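Local coordinates for protein probable endonuclease 4 (PDB 4HNO) that probably cleaves DNA phosphodiester bonds at apurinic or apyrimidinic sites during repair, leaving a 3'-hydroxyl and a 5'-terminal sugar phosphate, with a cluster of three metal ions, at residues A[139-150]-A[174-185]; A[159-167]-A[204-213]. All blocks are in the same frame, centred on the assembly; numbering follows the deposited sequence.

Interaction 1 of 2, residues A[139-150]-A[174-185]; sequences TEGVVILLENVS and DRVAITYDTCHG. With MN (manganese (II) ion), chain E; ZN (zinc ion), chain B; MN (manganese (II) ion), chain C.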
# COMPACT_ATOMS: atom_id res chain seq x y z
N THR A 139 20.86 1.55 1.54
CA THR A 139 20.14 2.72 1.08
C THR A 139 19.87 3.60 2.30
O THR A 139 20.07 3.18 3.44
CB THR A 139 18.81 2.35 0.44
OG1 THR A 139 17.99 1.67 1.38
CG2 THR A 139 18.97 1.52 -0.83
N GLU A 140 19.38 4.80 2.06
CA GLU A 140 18.93 5.69 3.14
C GLU A 140 17.59 6.32 2.83
O GLU A 140 17.21 6.47 1.69
CB GLU A 140 19.95 6.80 3.43
CG GLU A 140 21.31 6.30 3.87
CD GLU A 140 21.32 5.55 5.19
OE1 GLU A 140 20.37 5.67 5.99
OE2 GLU A 140 22.32 4.84 5.45
N GLY A 141 16.90 6.68 3.90
CA GLY A 141 15.79 7.62 3.86
C GLY A 141 14.45 6.92 3.71
O GLY A 141 13.56 7.01 4.54
N VAL A 142 14.28 6.22 2.60
CA VAL A 142 13.01 5.66 2.21
C VAL A 142 12.59 4.62 3.24
O VAL A 142 13.40 3.81 3.69
CB VAL A 142 13.10 5.04 0.80
CG1 VAL A 142 11.82 4.33 0.41
CG2 VAL A 142 13.44 6.11 -0.23
N VAL A 143 11.31 4.65 3.58
CA VAL A 143 10.68 3.69 4.47
C VAL A 143 9.92 2.67 3.63
O VAL A 143 9.16 3.05 2.74
CB VAL A 143 9.72 4.44 5.42
CG1 VAL A 143 8.86 3.47 6.23
CG2 VAL A 143 10.52 5.36 6.35
N ILE A 144 10.15 1.39 3.91
CA ILE A 144 9.42 0.32 3.25
C ILE A 144 8.16 0.03 4.04
O ILE A 144 8.21 -0.14 5.27
CB ILE A 144 10.30 -0.92 3.10
CG1 ILE A 144 11.42 -0.58 2.09
CG2 ILE A 144 9.48 -2.11 2.64
CD1 ILE A 144 12.46 -1.62 1.87
N LEU A 145 7.03 -0.01 3.35
CA LEU A 145 5.75 -0.36 3.95
C LEU A 145 5.45 -1.81 3.60
O LEU A 145 5.49 -2.19 2.43
CB LEU A 145 4.62 0.53 3.44
CG LEU A 145 4.87 2.03 3.62
CD1 LEU A 145 3.70 2.83 3.08
CD2 LEU A 145 5.12 2.36 5.08
N LEU A 146 5.13 -2.61 4.61
CA LEU A 146 4.66 -3.97 4.41
C LEU A 146 3.14 -3.92 4.35
O LEU A 146 2.50 -3.44 5.28
CB LEU A 146 5.08 -4.88 5.54
CG LEU A 146 6.56 -4.93 5.85
CD1 LEU A 146 6.81 -5.84 7.05
CD2 LEU A 146 7.37 -5.37 4.65
N GLU A 147 2.58 -4.43 3.26
CA GLU A 147 1.14 -4.47 3.04
C GLU A 147 0.61 -5.86 3.37
O GLU A 147 1.19 -6.86 2.97
CB GLU A 147 0.85 -4.13 1.59
CG GLU A 147 -0.62 -4.05 1.28
CD GLU A 147 -0.95 -3.95 -0.17
OE1 GLU A 147 -2.12 -4.23 -0.53
OE2 GLU A 147 -0.07 -3.55 -0.97
N ASN A 148 -0.52 -5.92 4.07
CA ASN A 148 -1.18 -7.21 4.22
C ASN A 148 -1.78 -7.67 2.90
O ASN A 148 -2.18 -6.85 2.05
CB ASN A 148 -2.26 -7.17 5.31
CG ASN A 148 -3.39 -6.24 4.96
OD1 ASN A 148 -3.15 -5.05 4.76
ND2 ASN A 148 -4.62 -6.74 4.91
N VAL A 149 -1.84 -8.99 2.73
CA VAL A 149 -2.21 -9.63 1.50
C VAL A 149 -3.29 -10.69 1.78
O VAL A 149 -3.67 -10.93 2.92
CB VAL A 149 -0.99 -10.24 0.79
CG1 VAL A 149 -0.04 -9.12 0.36
CG2 VAL A 149 -0.29 -11.27 1.65
N SER A 150 -3.75 -11.32 0.72
CA SER A 150 -4.72 -12.40 0.85
C SER A 150 -4.01 -13.74 1.00
O SER A 150 -2.84 -13.91 0.64
CB SER A 150 -5.64 -12.40 -0.37
OG SER A 150 -6.23 -11.14 -0.53
N ASP A 174 12.94 1.12 12.09
CA ASP A 174 12.31 2.42 11.93
C ASP A 174 12.03 2.75 10.46
O ASP A 174 11.24 3.65 10.16
CB ASP A 174 13.17 3.55 12.53
CG ASP A 174 13.29 3.50 14.04
OD1 ASP A 174 12.55 2.74 14.67
OD2 ASP A 174 14.10 4.26 14.60
N ARG A 175 12.65 2.01 9.54
CA ARG A 175 12.39 2.16 8.12
C ARG A 175 11.50 1.04 7.58
O ARG A 175 11.44 0.83 6.38
CB ARG A 175 13.69 2.28 7.35
CG ARG A 175 14.38 3.61 7.61
CD ARG A 175 15.75 3.67 6.97
NE ARG A 175 15.64 3.57 5.52
CZ ARG A 175 16.58 3.08 4.72
NH1 ARG A 175 16.36 3.07 3.42
NH2 ARG A 175 17.72 2.64 5.22
N VAL A 176 10.72 0.43 8.48
CA VAL A 176 9.67 -0.50 8.07
C VAL A 176 8.39 -0.04 8.75
O VAL A 176 8.34 0.11 9.99
CB VAL A 176 10.00 -1.94 8.47
CG1 VAL A 176 8.88 -2.89 8.04
CG2 VAL A 176 11.32 -2.38 7.86
N ALA A 177 7.34 0.14 7.97
CA ALA A 177 6.04 0.49 8.52
C ALA A 177 4.98 -0.32 7.76
O ALA A 177 5.34 -1.31 7.11
CB ALA A 177 5.82 2.00 8.54
N ILE A 178 3.71 0.04 7.87
CA ILE A 178 2.62 -0.83 7.49
C ILE A 178 1.61 -0.10 6.61
O ILE A 178 1.27 1.06 6.84
CB ILE A 178 1.93 -1.37 8.78
CG1 ILE A 178 2.92 -2.09 9.70
CG2 ILE A 178 0.70 -2.22 8.48
CD1 ILE A 178 3.49 -3.34 9.13
N THR A 179 1.08 -0.85 5.64
CA THR A 179 -0.10 -0.48 4.86
C THR A 179 -1.18 -1.52 5.12
O THR A 179 -0.92 -2.71 5.06
CB THR A 179 0.23 -0.49 3.38
OG1 THR A 179 1.18 0.55 3.15
CG2 THR A 179 -1.01 -0.28 2.50
N TYR A 180 -2.39 -1.03 5.38
CA TYR A 180 -3.53 -1.93 5.55
C TYR A 180 -4.43 -1.85 4.32
O TYR A 180 -4.96 -0.78 4.00
CB TYR A 180 -4.35 -1.57 6.81
CG TYR A 180 -5.47 -2.55 6.99
CD1 TYR A 180 -5.21 -3.84 7.42
CD2 TYR A 180 -6.79 -2.22 6.67
CE1 TYR A 180 -6.20 -4.78 7.54
CE2 TYR A 180 -7.80 -3.16 6.81
CZ TYR A 180 -7.49 -4.44 7.22
OH TYR A 180 -8.46 -5.41 7.35
N ASP A 181 -4.59 -2.98 3.63
CA ASP A 181 -5.47 -3.08 2.47
C ASP A 181 -6.79 -3.72 2.93
O ASP A 181 -6.81 -4.84 3.46
CB ASP A 181 -4.79 -3.91 1.38
CG ASP A 181 -5.60 -4.00 0.10
OD1 ASP A 181 -5.04 -3.70 -0.99
OD2 ASP A 181 -6.80 -4.36 0.17
N THR A 182 -7.87 -2.97 2.78
CA THR A 182 -9.16 -3.42 3.29
C THR A 182 -9.69 -4.66 2.59
O THR A 182 -10.41 -5.44 3.21
CB THR A 182 -10.20 -2.28 3.23
OG1 THR A 182 -10.38 -1.82 1.91
CG2 THR A 182 -9.80 -1.11 4.09
N CYS A 183 -9.42 -4.82 1.30
CA CYS A 183 -9.89 -6.01 0.58
C CYS A 183 -9.08 -7.22 1.01
O CYS A 183 -9.63 -8.27 1.35
CB CYS A 183 -9.83 -5.80 -0.92
SG CYS A 183 -10.41 -7.23 -1.87
N HIS A 184 -7.76 -7.09 1.01
CA HIS A 184 -6.93 -8.19 1.45
C HIS A 184 -7.29 -8.61 2.88
O HIS A 184 -7.36 -9.80 3.21
CB HIS A 184 -5.46 -7.85 1.38
CG HIS A 184 -5.00 -7.51 -0.01
ND1 HIS A 184 -3.79 -6.90 -0.26
CD2 HIS A 184 -5.58 -7.65 -1.23
CE1 HIS A 184 -3.64 -6.70 -1.56
NE2 HIS A 184 -4.72 -7.14 -2.18
N GLY A 185 -7.53 -7.61 3.73
CA GLY A 185 -7.89 -7.89 5.10
C GLY A 185 -9.25 -8.58 5.20
O GLY A 185 -9.42 -9.54 5.95
MN MN E . -3.31 -3.07 -1.89
ZN ZN B . -0.33 -4.01 -2.92
MN MN C . -5.17 -7.11 -4.20
O HOH W 1 -2.16 -3.65 -3.36

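Interaction 2 of 2, residues A[159-167]-A[204-213]; sequences KLEQLKKIR and EIESLFGLER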
# COMPACT_ATOMS: atom_id res chain seq x y z
N LYS A 159 -2.06 -12.38 7.80
CA LYS A 159 -2.31 -11.96 9.17
C LYS A 159 -1.31 -10.88 9.53
O LYS A 159 -0.12 -10.98 9.21
CB LYS A 159 -2.19 -13.12 10.15
CG LYS A 159 -3.19 -14.24 9.93
CD LYS A 159 -4.63 -13.76 10.05
CE LYS A 159 -5.60 -14.92 9.99
NZ LYS A 159 -5.42 -15.77 8.78
N LEU A 160 -1.76 -9.87 10.25
CA LEU A 160 -0.86 -8.80 10.66
C LEU A 160 0.30 -9.31 11.52
O LEU A 160 1.40 -8.77 11.44
CB LEU A 160 -1.63 -7.69 11.38
CG LEU A 160 -2.64 -6.95 10.50
CD1 LEU A 160 -3.41 -5.94 11.33
CD2 LEU A 160 -1.97 -6.24 9.33
N GLU A 161 0.07 -10.38 12.29
CA GLU A 161 1.14 -10.99 13.06
C GLU A 161 2.35 -11.34 12.18
O GLU A 161 3.49 -11.25 12.65
CB GLU A 161 0.63 -12.27 13.74
CG GLU A 161 1.66 -13.14 14.39
CD GLU A 161 2.28 -12.52 15.60
OE1 GLU A 161 1.65 -11.63 16.22
OE2 GLU A 161 3.40 -12.95 15.96
N GLN A 162 2.12 -11.77 10.96
CA GLN A 162 3.23 -12.13 10.08
C GLN A 162 4.06 -10.89 9.71
O GLN A 162 5.28 -10.96 9.60
CB GLN A 162 2.68 -12.82 8.83
CG GLN A 162 2.06 -14.17 9.14
CD GLN A 162 1.04 -14.58 8.12
OE1 GLN A 162 0.78 -13.88 7.15
NE2 GLN A 162 0.36 -15.68 8.40
N LEU A 163 3.38 -9.76 9.49
CA LEU A 163 4.10 -8.51 9.22
C LEU A 163 4.93 -8.10 10.43
O LEU A 163 6.04 -7.60 10.28
CB LEU A 163 3.13 -7.38 8.84
CG LEU A 163 2.17 -7.68 7.71
CD1 LEU A 163 1.39 -6.42 7.38
CD2 LEU A 163 2.86 -8.20 6.47
N LYS A 164 4.38 -8.29 11.63
CA LYS A 164 5.11 -7.99 12.85
C LYS A 164 6.34 -8.89 12.98
O LYS A 164 7.41 -8.43 13.38
CB LYS A 164 4.17 -8.16 14.06
CG LYS A 164 4.82 -8.00 15.41
CD LYS A 164 5.49 -9.24 15.99
CE LYS A 164 4.58 -10.41 16.11
NZ LYS A 164 5.16 -11.42 17.05
N LYS A 165 6.20 -10.17 12.66
CA LYS A 165 7.34 -11.07 12.77
C LYS A 165 8.48 -10.60 11.87
O LYS A 165 9.64 -10.64 12.27
CB LYS A 165 6.94 -12.50 12.44
CG LYS A 165 6.15 -13.21 13.52
CD LYS A 165 5.82 -14.64 13.12
CE LYS A 165 5.35 -15.48 14.28
NZ LYS A 165 3.96 -15.16 14.68
N ILE A 166 8.15 -10.18 10.66
CA ILE A 166 9.14 -9.64 9.74
C ILE A 166 9.75 -8.37 10.32
O ILE A 166 10.98 -8.25 10.45
CB ILE A 166 8.51 -9.35 8.36
CG1 ILE A 166 8.04 -10.63 7.69
CG2 ILE A 166 9.51 -8.61 7.47
CD1 ILE A 166 7.03 -10.39 6.57
N ARG A 167 8.90 -7.40 10.62
CA ARG A 167 9.39 -6.10 11.01
C ARG A 167 10.31 -6.20 12.22
O ARG A 167 11.35 -5.54 12.29
CB ARG A 167 8.22 -5.16 11.30
CG ARG A 167 8.69 -3.82 11.82
CD ARG A 167 7.57 -2.77 11.87
NE ARG A 167 8.17 -1.54 12.27
CZ ARG A 167 8.38 -1.17 13.52
NH1 ARG A 167 7.88 -1.86 14.51
NH2 ARG A 167 9.08 -0.07 13.74
N GLU A 204 -5.15 -4.50 17.37
CA GLU A 204 -4.11 -5.36 16.85
C GLU A 204 -2.93 -4.54 16.27
O GLU A 204 -1.76 -4.82 16.54
CB GLU A 204 -4.76 -6.29 15.83
CG GLU A 204 -3.87 -7.38 15.32
CD GLU A 204 -4.63 -8.42 14.49
OE1 GLU A 204 -5.78 -8.82 14.79
OE2 GLU A 204 -4.03 -8.83 13.51
N ILE A 205 -3.24 -3.50 15.49
CA ILE A 205 -2.21 -2.61 14.97
C ILE A 205 -1.44 -1.95 16.10
O ILE A 205 -0.22 -1.90 16.08
CB ILE A 205 -2.83 -1.60 13.98
CG1 ILE A 205 -3.32 -2.33 12.73
CG2 ILE A 205 -1.82 -0.52 13.61
CD1 ILE A 205 -4.14 -1.50 11.79
N GLU A 206 -2.14 -1.45 17.10
CA GLU A 206 -1.48 -0.79 18.20
C GLU A 206 -0.54 -1.75 18.94
O GLU A 206 0.57 -1.36 19.33
CB GLU A 206 -2.52 -0.19 19.15
CG GLU A 206 -1.92 0.37 20.41
CD GLU A 206 -1.03 1.58 20.24
OE1 GLU A 206 -0.90 2.15 19.13
OE2 GLU A 206 -0.46 1.97 21.28
N SER A 207 -0.99 -2.98 19.16
CA SER A 207 -0.18 -3.96 19.87
C SER A 207 1.04 -4.43 19.08
O SER A 207 2.13 -4.57 19.61
CB SER A 207 -1.04 -5.17 20.22
OG SER A 207 -0.22 -6.19 20.78
N LEU A 208 0.82 -4.69 17.80
CA LEU A 208 1.87 -5.30 16.98
C LEU A 208 2.89 -4.29 16.49
O LEU A 208 4.06 -4.63 16.34
CB LEU A 208 1.24 -6.01 15.78
CG LEU A 208 0.37 -7.22 16.05
CD1 LEU A 208 -0.23 -7.71 14.77
CD2 LEU A 208 1.15 -8.34 16.71
N PHE A 209 2.45 -3.07 16.19
CA PHE A 209 3.30 -2.07 15.53
C PHE A 209 3.33 -0.73 16.24
O PHE A 209 4.32 0.01 16.13
CB PHE A 209 2.83 -1.80 14.10
CG PHE A 209 2.46 -3.03 13.33
CD1 PHE A 209 1.13 -3.30 13.04
CD2 PHE A 209 3.42 -3.91 12.88
CE1 PHE A 209 0.76 -4.43 12.34
CE2 PHE A 209 3.04 -5.07 12.18
CZ PHE A 209 1.72 -5.31 11.92
N GLY A 210 2.23 -0.38 16.89
CA GLY A 210 1.96 0.99 17.28
C GLY A 210 1.26 1.68 16.12
O GLY A 210 1.65 1.55 14.96
N LEU A 211 0.24 2.48 16.44
CA LEU A 211 -0.54 3.12 15.39
C LEU A 211 0.27 4.08 14.51
O LEU A 211 -0.07 4.30 13.36
CB LEU A 211 -1.75 3.86 15.98
CG LEU A 211 -2.98 2.97 16.14
CD1 LEU A 211 -4.03 3.69 16.94
CD2 LEU A 211 -3.54 2.58 14.78
N GLU A 212 1.36 4.65 15.03
CA GLU A 212 2.19 5.53 14.23
C GLU A 212 2.73 4.82 12.98
O GLU A 212 3.05 5.48 11.99
CB GLU A 212 3.34 6.09 15.07
CG GLU A 212 4.28 7.01 14.32
CD GLU A 212 5.33 6.27 13.54
OE1 GLU A 212 5.57 5.08 13.85
OE2 GLU A 212 5.96 6.88 12.64
N ARG A 213 2.85 3.50 13.02
CA ARG A 213 3.37 2.75 11.89
C ARG A 213 2.37 2.51 10.78
O ARG A 213 2.76 2.03 9.71
CB ARG A 213 3.97 1.42 12.35
CG ARG A 213 5.24 1.53 13.21
CD ARG A 213 6.47 1.84 12.39
NE ARG A 213 6.62 3.24 12.08
CZ ARG A 213 7.66 3.74 11.42
NH1 ARG A 213 8.55 2.94 10.84
NH2 ARG A 213 7.79 5.07 11.31
O HOH W 2 -2.50 -11.13 13.25
O HOH W 3 6.35 -4.34 14.61
O HOH W 4 6.79 -0.74 16.83

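Interaction 1 of 2, residues A[139-150]-A[174-185]
Glu-147 and Asp-181, at the C-terminal ends of neighbouring parallel strands of the TIM barrel, meet through a shared manganese ion. Glu-147 OE1 and Asp-181 OD1 stand 3.0 Å apart because both bind it; His-218 and Glu-263 complete its protein ligands. The Glu-147 carboxylate is a bridge, since OE2 binds zinc at 2.0 Å beside His-72 and His-112, and water 1 joins the same two ions; Asn-110 is a further polar partner of OE2. The chain runs straight out from the strand, CG anti to the backbone N (chi1 -176°). His-184 serves another metal position through NE2, with Asp-231 and His-233.

In the second shell, His-184 ND1 donates in its ring plane to a lone pair of Asn-148 O at 2.8 Å, which sets the ring's rotation and directs NE2 to the metal. Asp-181 OD2 caps the following helix, accepting from His-184 N. Asn-148 grips the Asp-181 backbone twice: OD1 takes N at 2.8 Å and ND2 gives to O, while the amide lies nearly parallel (5°) to the Tyr-180 ring.

The strands pair in parallel register from Ile-144 with Val-176 to Glu-147 with Thr-179. Leu-145 CD2 packs on Ala-177 CB at 3.5 Å on the face that carries Glu-147; on the other, Leu-146 CD1 meets Val-176 CG1.

At the N-terminal ends, the Arg-175 guanidinium meets the 139-142 turn with its edge, while the Glu-140/Gly-141 backbone covers one face. NE and NH1 both donate to Val-142 O, and NH1 also reaches Thr-139 OG1, itself bonded to Val-135, at 3.0 Å, nearly straight at 163°.

Interaction 2 of 2, residues A[159-167]-A[204-213]
Helix 160-167 and the helical turn 204-208 run nearly parallel, their axes 18° apart and 10.3 Å at closest approach, with Lys-164 and Leu-208 bringing their CA atoms to 5.9 Å. No direct hydrogen bond crosses between the segments; apolar groups, bridging waters and a pair of arginines make the contact.

Leu-208 lies against the first turn of the facing helix: CD1 is 3.7 Å from Leu-160 CB, and CD2 meets the CG methylene of Lys-164. A chi1 of 175° swings this CG away from the lysine's own amide nitrogen and lays it against Leu-208, and bends farther along turn the amine away. Phe-209, just past the helix end, directs the far edge of its ring at the backbone: CZ sits 3.5 Å from Leu-160 O, which lies near the ring plane. Leu-163 CB approaches the same ring obliquely.

These are neighbouring outer helices of the TIM barrel, and Leu-163 touches Ile-178 of strand 176-181, joining the helix layer to the barrel sheet.

Polar groups frame the apolar patch. Water 2 accepts from Glu-161 N and donates to Glu-204 OE2, an oxygen also bonded to Tyr-190. Water 3 connects Arg-167 NH1 to Leu-208 O. Arg-213 CD lies 3.3 Å above the plane of the Arg-167 guanidinium, offset toward its rim, and the two guanidinium planes are 62° apart. Although Arg-167 NH2 and Arg-213 NH1 approach to 4.2 Å, Arg-167 donates to Arg-173 O and Val-176 O, Arg-213 NH1 to Asp-174 O and Val-176 O, and Arg-213 additionally grips Glu-212 side-on through NE and NH2.

In the fold
The segments alternate along the chain: strand 143-147, helix 160-169, strand 176-181 and helix 195-208 follow in that order, so interaction 1 pairs the strands and interaction 2 the helices of consecutive beta-alpha units. Their centres lie 10 Å apart, and strand 176-181, a partner in interaction 1, also touches interaction 2. The hydrogen bond from Arg-167 NE to Val-176 O measures 2.8 Å, and Ile-178 CD1 packs 3.5 Å from Phe-209 CE2. Ile-178 N is hydrogen-bonded to Arg-213 O at 2.9 Å. Interaction 1 holds metal ligands directly, whereas interaction 2 sits behind them: the Leu-163 side chain is about 6 Å from that of Glu-147 and about 11 Å from a bound zinc ion.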